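Local coordinates for leucine-rich-repeat protein (Methanosarcina barkeri, PDB 4WNR) that binds GDP and magnesium through its Roc G-domain, here joined to part of the COR domain, and is probably a serine/threonine protein kinase as a whole, at residues 40-54 and 88-102. Numbering follows the deposited sequence.
With GDP (guanosine-5'-diphosphate), chain B.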
ATOM      1  N   ASN A  40       1.474  14.560 -10.965  1.00 88.98           N
ATOM      2  CA  ASN A  40       2.744  13.852 -11.161  1.00 86.94           C
ATOM      3  C   ASN A  40       3.205  13.050  -9.941  1.00 84.24           C
ATOM      4  O   ASN A  40       4.365  13.135  -9.529  1.00 84.42           O
ATOM      5  CB  ASN A  40       3.846  14.829 -11.600  1.00 87.95           C
ATOM      6  CG  ASN A  40       3.484  15.614 -12.852  1.00 88.75           C
ATOM      7  OD1 ASN A  40       3.810  16.796 -12.961  1.00 91.13           O
ATOM      8  ND2 ASN A  40       2.817  14.966 -13.806  1.00 87.72           N
ATOM      9  N   GLU A  41       2.285  12.279  -9.370  1.00 81.37           N
ATOM     10  CA  GLU A  41       2.599  11.368  -8.265  1.00 79.19           C
ATOM     11  C   GLU A  41       1.950  10.008  -8.476  1.00 78.53           C
ATOM     12  O   GLU A  41       0.809   9.921  -8.929  1.00 78.22           O
ATOM     13  CB  GLU A  41       2.152  11.942  -6.917  1.00 78.37           C
ATOM     14  CG  GLU A  41       3.278  12.544  -6.090  1.00 78.96           C
ATOM     15  CD  GLU A  41       2.949  12.652  -4.612  1.00 79.46           C
ATOM     16  OE1 GLU A  41       1.997  11.991  -4.150  1.00 80.51           O
ATOM     17  OE2 GLU A  41       3.655  13.397  -3.899  1.00 81.14           O
ATOM     18  N   VAL A  42       2.692   8.953  -8.142  1.00 77.01           N
ATOM     19  CA  VAL A  42       2.207   7.578  -8.260  1.00 75.27           C
ATOM     20  C   VAL A  42       2.694   6.760  -7.072  1.00 73.64           C
ATOM     21  O   VAL A  42       3.829   6.924  -6.621  1.00 74.06           O
ATOM     22  CB  VAL A  42       2.720   6.886  -9.542  1.00 76.01           C
ATOM     23  CG1 VAL A  42       1.933   5.610  -9.813  1.00 76.04           C
ATOM     24  CG2 VAL A  42       2.635   7.813 -10.743  1.00 77.66           C
ATOM     25  N   LYS A  43       1.831   5.879  -6.575  1.00 72.05           N
ATOM     26  CA  LYS A  43       2.226   4.896  -5.571  1.00 70.94           C
ATOM     27  C   LYS A  43       2.692   3.629  -6.282  1.00 68.24           C
ATOM     28  O   LYS A  43       1.973   3.084  -7.118  1.00 67.01           O
ATOM     29  CB  LYS A  43       1.065   4.577  -4.626  1.00 72.03           C
ATOM     30  CG  LYS A  43       1.462   3.681  -3.460  1.00 72.58           C
ATOM     31  CD  LYS A  43       0.408   3.652  -2.363  1.00 72.83           C
ATOM     32  CE  LYS A  43      -0.819   2.862  -2.782  1.00 72.99           C
ATOM     33  NZ  LYS A  43      -1.859   2.847  -1.718  1.00 73.17           N
ATOM     34  N   VAL A  44       3.902   3.181  -5.957  1.00 67.01           N
ATOM     35  CA  VAL A  44       4.455   1.950  -6.523  1.00 66.99           C
ATOM     36  C   VAL A  44       4.463   0.871  -5.444  1.00 66.38           C
ATOM     37  O   VAL A  44       5.043   1.057  -4.373  1.00 66.63           O
ATOM     38  CB  VAL A  44       5.876   2.163  -7.083  1.00 66.64           C
ATOM     39  CG1 VAL A  44       6.455   0.854  -7.605  1.00 66.02           C
ATOM     40  CG2 VAL A  44       5.855   3.196  -8.197  1.00 66.45           C
ATOM     41  N   LEU A  45       3.825  -0.256  -5.740  1.00 65.27           N
ATOM     42  CA  LEU A  45       3.640  -1.331  -4.767  1.00 64.65           C
ATOM     43  C   LEU A  45       4.507  -2.543  -5.095  1.00 63.63           C
ATOM     44  O   LEU A  45       4.259  -3.243  -6.078  1.00 62.07           O
ATOM     45  CB  LEU A  45       2.166  -1.741  -4.723  1.00 65.82           C
ATOM     46  CG  LEU A  45       1.215  -0.671  -4.175  1.00 66.86           C
ATOM     47  CD1 LEU A  45      -0.195  -0.860  -4.706  1.00 67.22           C
ATOM     48  CD2 LEU A  45       1.218  -0.669  -2.653  1.00 67.27           C
ATOM     49  N   LEU A  46       5.526  -2.777  -4.268  1.00 63.49           N
ATOM     50  CA  LEU A  46       6.362  -3.972  -4.377  1.00 63.25           C
ATOM     51  C   LEU A  46       5.592  -5.147  -3.781  1.00 62.67           C
ATOM     52  O   LEU A  46       5.346  -5.184  -2.579  1.00 63.42           O
ATOM     53  CB  LEU A  46       7.694  -3.787  -3.634  1.00 64.33           C
ATOM     54  CG  LEU A  46       8.810  -2.936  -4.260  1.00 64.15           C
ATOM     55  CD1 LEU A  46       9.341  -3.574  -5.535  1.00 63.97           C
ATOM     56  CD2 LEU A  46       8.352  -1.509  -4.520  1.00 64.59           C
ATOM     57  N   VAL A  47       5.193  -6.093  -4.625  1.00 62.43           N
ATOM     58  CA  VAL A  47       4.431  -7.261  -4.169  1.00 62.73           C
ATOM     59  C   VAL A  47       5.055  -8.567  -4.655  1.00 63.24           C
ATOM     60  O   VAL A  47       5.817  -8.588  -5.621  1.00 62.01           O
ATOM     61  CB  VAL A  47       2.948  -7.194  -4.595  1.00 63.06           C
ATOM     62  CG1 VAL A  47       2.247  -6.053  -3.874  1.00 63.03           C
ATOM     63  CG2 VAL A  47       2.806  -7.042  -6.104  1.00 63.55           C
ATOM     64  N   GLY A  48       4.719  -9.651  -3.964  1.00 65.43           N
ATOM     65  CA  GLY A  48       5.318 -10.965  -4.211  1.00 66.59           C
ATOM     66  C   GLY A  48       5.570 -11.698  -2.907  1.00 66.95           C
ATOM     67  O   GLY A  48       5.434 -11.118  -1.828  1.00 65.96           O
ATOM     68  N   ASP A  49       5.950 -12.972  -3.007  1.00 67.87           N
ATOM     69  CA  ASP A  49       6.189 -13.808  -1.825  1.00 68.20           C
ATOM     70  C   ASP A  49       7.353 -13.297  -0.987  1.00 69.05           C
ATOM     71  O   ASP A  49       8.214 -12.566  -1.480  1.00 69.57           O
ATOM     72  CB  ASP A  49       6.467 -15.260  -2.228  1.00 68.80           C
ATOM     73  CG  ASP A  49       5.239 -15.968  -2.767  1.00 69.85           C
ATOM     74  OD1 ASP A  49       4.123 -15.708  -2.270  1.00 71.56           O
ATOM     75  OD2 ASP A  49       5.392 -16.798  -3.687  1.00 71.27           O
ATOM     76  N   GLY A  50       7.368 -13.691   0.283  1.00 70.11           N
ATOM     77  CA  GLY A  50       8.459 -13.343   1.189  1.00 70.11           C
ATOM     78  C   GLY A  50       9.767 -13.964   0.731  1.00 71.30           C
ATOM     79  O   GLY A  50       9.777 -15.066   0.184  1.00 70.70           O
ATOM     80  N   GLU A  51      10.865 -13.243   0.954  1.00 73.09           N
ATOM     81  CA  GLU A  51      12.205 -13.668   0.525  1.00 74.31           C
ATOM     82  C   GLU A  51      12.275 -13.949  -0.983  1.00 72.60           C
ATOM     83  O   GLU A  51      12.872 -14.932  -1.414  1.00 73.79           O
ATOM     84  CB  GLU A  51      12.673 -14.890   1.328  1.00 76.26           C
ATOM     85  CG  GLU A  51      12.680 -14.668   2.834  1.00 79.01           C
ATOM     86  CD  GLU A  51      13.175 -15.874   3.613  1.00 81.69           C
ATOM     87  OE1 GLU A  51      13.311 -16.967   3.019  1.00 82.74           O
ATOM     88  OE2 GLU A  51      13.419 -15.725   4.830  1.00 83.59           O
ATOM     89  N   ALA A  52      11.660 -13.070  -1.770  1.00 71.79           N
ATOM     90  CA  ALA A  52      11.658 -13.181  -3.232  1.00 70.21           C
ATOM     91  C   ALA A  52      12.640 -12.206  -3.880  1.00 68.57           C
ATOM     92  O   ALA A  52      13.297 -12.546  -4.865  1.00 68.94           O
ATOM     93  CB  ALA A  52      10.259 -12.944  -3.774  1.00 70.31           C
ATOM     94  N   GLY A  53      12.725 -10.997  -3.327  1.00 66.98           N
ATOM     95  CA  GLY A  53      13.609  -9.951  -3.852  1.00 67.27           C
ATOM     96  C   GLY A  53      13.053  -8.535  -3.846  1.00 67.92           C
ATOM     97  O   GLY A  53      13.579  -7.672  -4.550  1.00 70.76           O
ATOM     98  N   LYS A  54      12.012  -8.282  -3.052  1.00 66.84           N
ATOM     99  CA  LYS A  54      11.297  -7.003  -3.090  1.00 66.20           C
ATOM    100  C   LYS A  54      12.110  -5.870  -2.478  1.00 64.92           C
ATOM    101  O   LYS A  54      12.266  -4.812  -3.084  1.00 63.98           O
ATOM    102  CB  LYS A  54       9.958  -7.118  -2.361  1.00 67.85           C
ATOM    103  CG  LYS A  54       9.019  -8.166  -2.937  1.00 68.27           C
ATOM    104  CD  LYS A  54       7.638  -8.118  -2.291  1.00 68.98           C
ATOM    105  CE  LYS A  54       7.657  -8.477  -0.811  1.00 69.02           C
ATOM    106  NZ  LYS A  54       8.172  -9.852  -0.551  1.00 68.95           N
ATOM    107  N   LYS A  88       9.130  18.138 -16.452  1.00104.92           N
ATOM    108  CA  LYS A  88       8.289  17.564 -15.396  1.00103.00           C
ATOM    109  C   LYS A  88       9.093  16.908 -14.273  1.00101.33           C
ATOM    110  O   LYS A  88       9.987  16.099 -14.527  1.00100.15           O
ATOM    111  CB  LYS A  88       7.324  16.532 -15.990  1.00103.62           C
ATOM    112  CG  LYS A  88       6.290  17.114 -16.942  1.00104.75           C
ATOM    113  CD  LYS A  88       5.495  16.023 -17.648  1.00105.95           C
ATOM    114  CE  LYS A  88       4.548  15.300 -16.701  1.00106.11           C
ATOM    115  NZ  LYS A  88       3.705  14.294 -17.406  1.00105.45           N
ATOM    116  N   GLU A  89       8.762  17.271 -13.036  1.00100.02           N
ATOM    117  CA  GLU A  89       9.353  16.660 -11.849  1.00 99.45           C
ATOM    118  C   GLU A  89       8.470  15.493 -11.404  1.00 96.97           C
ATOM    119  O   GLU A  89       7.391  15.699 -10.844  1.00 97.87           O
ATOM    120  CB  GLU A  89       9.489  17.697 -10.725  1.00101.12           C
ATOM    121  CG  GLU A  89      10.233  17.211  -9.483  1.00103.83           C
ATOM    122  CD  GLU A  89      11.709  16.936  -9.730  1.00106.30           C
ATOM    123  OE1 GLU A  89      12.342  17.682 -10.509  1.00106.64           O
ATOM    124  OE2 GLU A  89      12.243  15.975  -9.133  1.00107.88           O
ATOM    125  N   ILE A  90       8.927  14.271 -11.668  1.00 93.47           N
ATOM    126  CA  ILE A  90       8.166  13.067 -11.329  1.00 89.82           C
ATOM    127  C   ILE A  90       8.433  12.676  -9.877  1.00 87.28           C
ATOM    128  O   ILE A  90       9.576  12.697  -9.420  1.00 85.99           O
ATOM    129  CB  ILE A  90       8.517  11.875 -12.247  1.00 89.69           C
ATOM    130  CG1 ILE A  90       8.409  12.265 -13.730  1.00 89.83           C
ATOM    131  CG2 ILE A  90       7.626  10.677 -11.938  1.00 89.30           C
ATOM    132  CD1 ILE A  90       7.047  12.764 -14.169  1.00 89.89           C
ATOM    133  N   LYS A  91       7.365  12.318  -9.168  1.00 84.97           N
ATOM    134  CA  LYS A  91       7.440  11.926  -7.758  1.00 83.20           C
ATOM    135  C   LYS A  91       6.853  10.525  -7.572  1.00 80.45           C
ATOM    136  O   LYS A  91       5.746  10.244  -8.027  1.00 78.27           O
ATOM    137  CB  LYS A  91       6.698  12.943  -6.892  1.00 83.29           C
ATOM    138  CG  LYS A  91       7.368  14.311  -6.843  1.00 84.87           C
ATOM    139  CD  LYS A  91       6.368  15.447  -6.668  1.00 86.50           C
ATOM    140  CE  LYS A  91       5.838  15.538  -5.246  1.00 86.70           C
ATOM    141  NZ  LYS A  91       6.793  16.218  -4.329  1.00 87.62           N
ATOM    142  N   VAL A  92       7.607   9.653  -6.906  1.00 78.50           N
ATOM    143  CA  VAL A  92       7.228   8.248  -6.753  1.00 76.77           C
ATOM    144  C   VAL A  92       7.250   7.835  -5.284  1.00 74.73           C
ATOM    145  O   VAL A  92       8.182   8.165  -4.551  1.00 73.67           O
ATOM    146  CB  VAL A  92       8.176   7.325  -7.547  1.00 77.02           C
ATOM    147  CG1 VAL A  92       7.770   5.866  -7.396  1.00 77.47           C
ATOM    148  CG2 VAL A  92       8.187   7.714  -9.018  1.00 76.54           C
ATOM    149  N   ASN A  93       6.218   7.103  -4.872  1.00 73.84           N
ATOM    150  CA  ASN A  93       6.121   6.565  -3.514  1.00 73.10           C
ATOM    151  C   ASN A  93       6.201   5.038  -3.524  1.00 70.90           C
ATOM    152  O   ASN A  93       5.219   4.361  -3.833  1.00 69.19           O
ATOM    153  CB  ASN A  93       4.816   7.020  -2.861  1.00 74.07           C
ATOM    154  CG  ASN A  93       4.705   8.532  -2.766  1.00 74.65           C
ATOM    155  OD1 ASN A  93       5.692   9.223  -2.511  1.00 75.20           O
ATOM    156  ND2 ASN A  93       3.498   9.053  -2.964  1.00 74.94           N
ATOM    157  N   PHE A  94       7.378   4.505  -3.201  1.00 69.64           N
ATOM    158  CA  PHE A  94       7.583   3.057  -3.149  1.00 68.78           C
ATOM    159  C   PHE A  94       7.070   2.491  -1.831  1.00 67.05           C
ATOM    160  O   PHE A  94       7.474   2.948  -0.763  1.00 64.31           O
ATOM    161  CB  PHE A  94       9.063   2.703  -3.306  1.00 68.53           C
ATOM    162  CG  PHE A  94       9.578   2.834  -4.713  1.00 67.31           C
ATOM    163  CD1 PHE A  94       9.202   1.927  -5.693  1.00 66.36           C
ATOM    164  CD2 PHE A  94      10.456   3.854  -5.051  1.00 67.35           C
ATOM    165  CE1 PHE A  94       9.684   2.042  -6.986  1.00 66.85           C
ATOM    166  CE2 PHE A  94      10.939   3.973  -6.341  1.00 66.73           C
ATOM    167  CZ  PHE A  94      10.553   3.067  -7.311  1.00 66.66           C
ATOM    168  N   TRP A  95       6.188   1.499  -1.919  1.00 67.35           N
ATOM    169  CA  TRP A  95       5.672   0.792  -0.746  1.00 67.23           C
ATOM    170  C   TRP A  95       6.255  -0.617  -0.679  1.00 66.84           C
ATOM    171  O   TRP A  95       6.067  -1.421  -1.595  1.00 65.70           O
ATOM    172  CB  TRP A  95       4.145   0.727  -0.792  1.00 67.51           C
ATOM    173  CG  TRP A  95       3.481   1.982  -0.307  1.00 67.68           C
ATOM    174  CD1 TRP A  95       3.605   3.229  -0.838  1.00 67.27           C
ATOM    175  CD2 TRP A  95       2.591   2.105   0.808  1.00 67.76           C
ATOM    176  NE1 TRP A  95       2.847   4.126  -0.125  1.00 67.71           N
ATOM    177  CE2 TRP A  95       2.215   3.463   0.891  1.00 67.93           C
ATOM    178  CE3 TRP A  95       2.076   1.201   1.746  1.00 67.57           C
ATOM    179  CZ2 TRP A  95       1.345   3.941   1.875  1.00 68.52           C
ATOM    180  CZ3 TRP A  95       1.212   1.675   2.723  1.00 68.22           C
ATOM    181  CH2 TRP A  95       0.856   3.035   2.779  1.00 69.03           C
ATOM    182  N   ASP A  96       6.963  -0.902   0.411  1.00 67.95           N
ATOM    183  CA  ASP A  96       7.619  -2.195   0.610  1.00 67.13           C
ATOM    184  C   ASP A  96       7.000  -2.924   1.808  1.00 65.48           C
ATOM    185  O   ASP A  96       7.046  -2.427   2.935  1.00 64.93           O
ATOM    186  CB  ASP A  96       9.121  -1.987   0.825  1.00 67.28           C
ATOM    187  CG  ASP A  96       9.934  -3.235   0.542  1.00 67.53           C
ATOM    188  OD1 ASP A  96       9.563  -4.003  -0.374  1.00 65.77           O
ATOM    189  OD2 ASP A  96      10.960  -3.439   1.229  1.00 67.94           O
ATOM    190  N   PHE A  97       6.423  -4.094   1.553  1.00 64.35           N
ATOM    191  CA  PHE A  97       5.741  -4.881   2.581  1.00 64.93           C
ATOM    192  C   PHE A  97       6.640  -5.998   3.106  1.00 65.42           C
ATOM    193  O   PHE A  97       7.179  -6.786   2.328  1.00 64.77           O
ATOM    194  CB  PHE A  97       4.448  -5.476   2.020  1.00 65.01           C
ATOM    195  CG  PHE A  97       3.507  -4.450   1.452  1.00 65.29           C
ATOM    196  CD1 PHE A  97       2.794  -3.604   2.290  1.00 64.38           C
ATOM    197  CD2 PHE A  97       3.339  -4.327   0.080  1.00 64.69           C
ATOM    198  CE1 PHE A  97       1.931  -2.655   1.770  1.00 64.04           C
ATOM    199  CE2 PHE A  97       2.477  -3.380  -0.444  1.00 64.71           C
ATOM    200  CZ  PHE A  97       1.772  -2.543   0.402  1.00 64.09           C
ATOM    201  N   GLY A  98       6.785  -6.065   4.427  1.00 66.48           N
ATOM    202  CA  GLY A  98       7.652  -7.054   5.071  1.00 67.52           C
ATOM    203  C   GLY A  98       7.078  -8.459   5.123  1.00 68.32           C
ATOM    204  O   GLY A  98       5.999  -8.726   4.596  1.00 67.55           O
ATOM    205  N   GLY A  99       7.817  -9.358   5.773  1.00 70.21           N
ATOM    206  CA  GLY A  99       7.440 -10.771   5.881  1.00 69.93           C
ATOM    207  C   GLY A  99       6.147 -11.012   6.639  1.00 72.00           C
ATOM    208  O   GLY A  99       5.374 -11.905   6.286  1.00 72.87           O
ATOM    209  N   GLN A 100       5.916 -10.223   7.686  1.00 73.61           N
ATOM    210  CA  GLN A 100       4.664 -10.289   8.446  1.00 75.67           C
ATOM    211  C   GLN A 100       3.458  -9.835   7.620  1.00 75.66           C
ATOM    212  O   GLN A 100       2.354 -10.353   7.791  1.00 76.45           O
ATOM    213  CB  GLN A 100       4.754  -9.446   9.724  1.00 77.52           C
ATOM    214  CG  GLN A 100       5.383 -10.171  10.904  1.00 79.60           C
ATOM    215  CD  GLN A 100       5.176  -9.427  12.214  1.00 82.09           C
ATOM    216  OE1 GLN A 100       5.474  -8.234  12.316  1.00 81.48           O
ATOM    217  NE2 GLN A 100       4.663 -10.127  13.225  1.00 83.45           N
ATOM    218  N   GLU A 101       3.676  -8.872   6.729  1.00 75.24           N
ATOM    219  CA  GLU A 101       2.596  -8.304   5.919  1.00 74.59           C
ATOM    220  C   GLU A 101       2.060  -9.302   4.892  1.00 74.21           C
ATOM    221  O   GLU A 101       0.850  -9.419   4.714  1.00 75.04           O
ATOM    222  CB  GLU A 101       3.051  -7.021   5.217  1.00 74.59           C
ATOM    223  CG  GLU A 101       3.030  -5.778   6.097  1.00 74.61           C
ATOM    224  CD  GLU A 101       4.051  -5.810   7.221  1.00 74.97           C
ATOM    225  OE1 GLU A 101       5.184  -6.286   6.996  1.00 77.37           O
ATOM    226  OE2 GLU A 101       3.722  -5.349   8.334  1.00 74.38           O
ATOM    227  N   ILE A 102       2.965 -10.014   4.223  1.00 73.98           N
ATOM    228  CA  ILE A 102       2.580 -11.014   3.222  1.00 74.88           C
ATOM    229  C   ILE A 102       2.028 -12.275   3.890  1.00 75.22           C
ATOM    230  O   ILE A 102       1.082 -12.883   3.386  1.00 75.84           O
ATOM    231  CB  ILE A 102       3.757 -11.369   2.280  1.00 74.42           C
ATOM    232  CG1 ILE A 102       3.948 -10.276   1.221  1.00 74.45           C
ATOM    233  CG2 ILE A 102       3.517 -12.692   1.559  1.00 74.78           C
ATOM    234  CD1 ILE A 102       4.561  -8.994   1.735  1.00 74.57           C
TER
HETATM  235  PB  GDP B 701      11.869  -9.707   0.649  1.00 66.42           P
HETATM  236  O1B GDP B 701      11.967 -10.158  -0.892  1.00 65.45           O
HETATM  237  O2B GDP B 701      11.204  -8.246   0.629  1.00 66.65           O
HETATM  238  O3B GDP B 701      11.056 -10.657   1.444  1.00 68.14           O
HETATM  239  O3A GDP B 701      13.338  -9.458   1.256  1.00 68.75           O
HETATM  240  PA  GDP B 701      14.707  -9.801   0.482  1.00 67.02           P
HETATM  241  O1A GDP B 701      14.645  -9.461  -0.952  1.00 67.29           O
HETATM  242  O2A GDP B 701      15.803  -8.906   1.251  1.00 70.33           O
HETATM  243  O5' GDP B 701      15.074 -11.335   0.813  1.00 69.15           O
HETATM  244  C5' GDP B 701      15.611 -12.153  -0.179  1.00 68.55           C
HETATM  245  C4' GDP B 701      16.899 -12.806   0.367  1.00 67.91           C
HETATM  246  O4' GDP B 701      17.641 -13.331  -0.754  1.00 68.60           O
HETATM  247  C3' GDP B 701      17.847 -11.817   1.045  1.00 67.48           C
HETATM  248  O3' GDP B 701      18.719 -12.517   1.943  1.00 67.48           O
HETATM  249  C2' GDP B 701      18.626 -11.239  -0.111  1.00 67.32           C
HETATM  250  O2' GDP B 701      19.953 -10.875   0.302  1.00 65.95           O
HETATM  251  C1' GDP B 701      18.691 -12.388  -1.109  1.00 68.15           C
HETATM  252  N9  GDP B 701      18.505 -11.934  -2.521  1.00 69.94           N
HETATM  253  C8  GDP B 701      17.682 -10.998  -2.994  1.00 70.17           C
HETATM  254  N7  GDP B 701      17.845 -10.923  -4.308  1.00 71.01           N
HETATM  255  C5  GDP B 701      18.767 -11.813  -4.662  1.00 70.80           C
HETATM  256  C6  GDP B 701      19.279 -12.120  -5.856  1.00 70.08           C
HETATM  257  O6  GDP B 701      18.905 -11.548  -6.877  1.00 69.52           O
HETATM  258  N1  GDP B 701      20.255 -13.113  -5.948  1.00 72.11           N
HETATM  259  C2  GDP B 701      20.669 -13.758  -4.776  1.00 72.05           C
HETATM  260  N2  GDP B 701      21.598 -14.708  -4.827  1.00 72.03           N
HETATM  261  N3  GDP B 701      20.117 -13.405  -3.604  1.00 71.01           N
HETATM  262  C4  GDP B 701      19.177 -12.442  -3.551  1.00 70.85           C
HETATM  263  O   HOH W   1       6.912  -5.007  -0.693  1.00 43.14           O
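With CG of Lys43 swung anti to the backbone N (chi1 -173°), its chain runs over one face of the Trp95 indole, CD lying 3.6 Å from the centroid of the five-membered ring in a CH-pi contact. Val44 likewise holds CG1 anti to its N (177°), bringing CG1 3.5 Å from CE1 of Phe94 while CG2 meets Val92 CG1. These two sets of side chains cover opposite faces of the parallel strands 41-47 and 88-96; Trp95 N donates to Val44 O at 2.7 Å, and Leu46 N to Trp95 O. Where they part, one water bridges Leu46 O, Asp96 OD1 and Phe97 N. The P-loop of a G-domain follows: backbone N of Gly53 and of Lys54 both grip GDP O1B, while the chain of Lys54 curls back and NZ donates to Asp49 O (2.9 Å), CE resting 3.6 Å from Phe97 O. A methionine in place of Lys54 would probably leave the loop carbonyl of Asp49 without its donor and weaken the positive field beside the beta-phosphate. Asp96, first residue of the DxxG (G3) motif, is second-shell: OD2 is hydrogen-bonded to OG1 of magnesium-binding Thr55. Strand 116-121 continues the sheet beside 41-47, strand 77-85 lies antiparallel to 88-96, and helix 186-198 packs on Val44 and Val92.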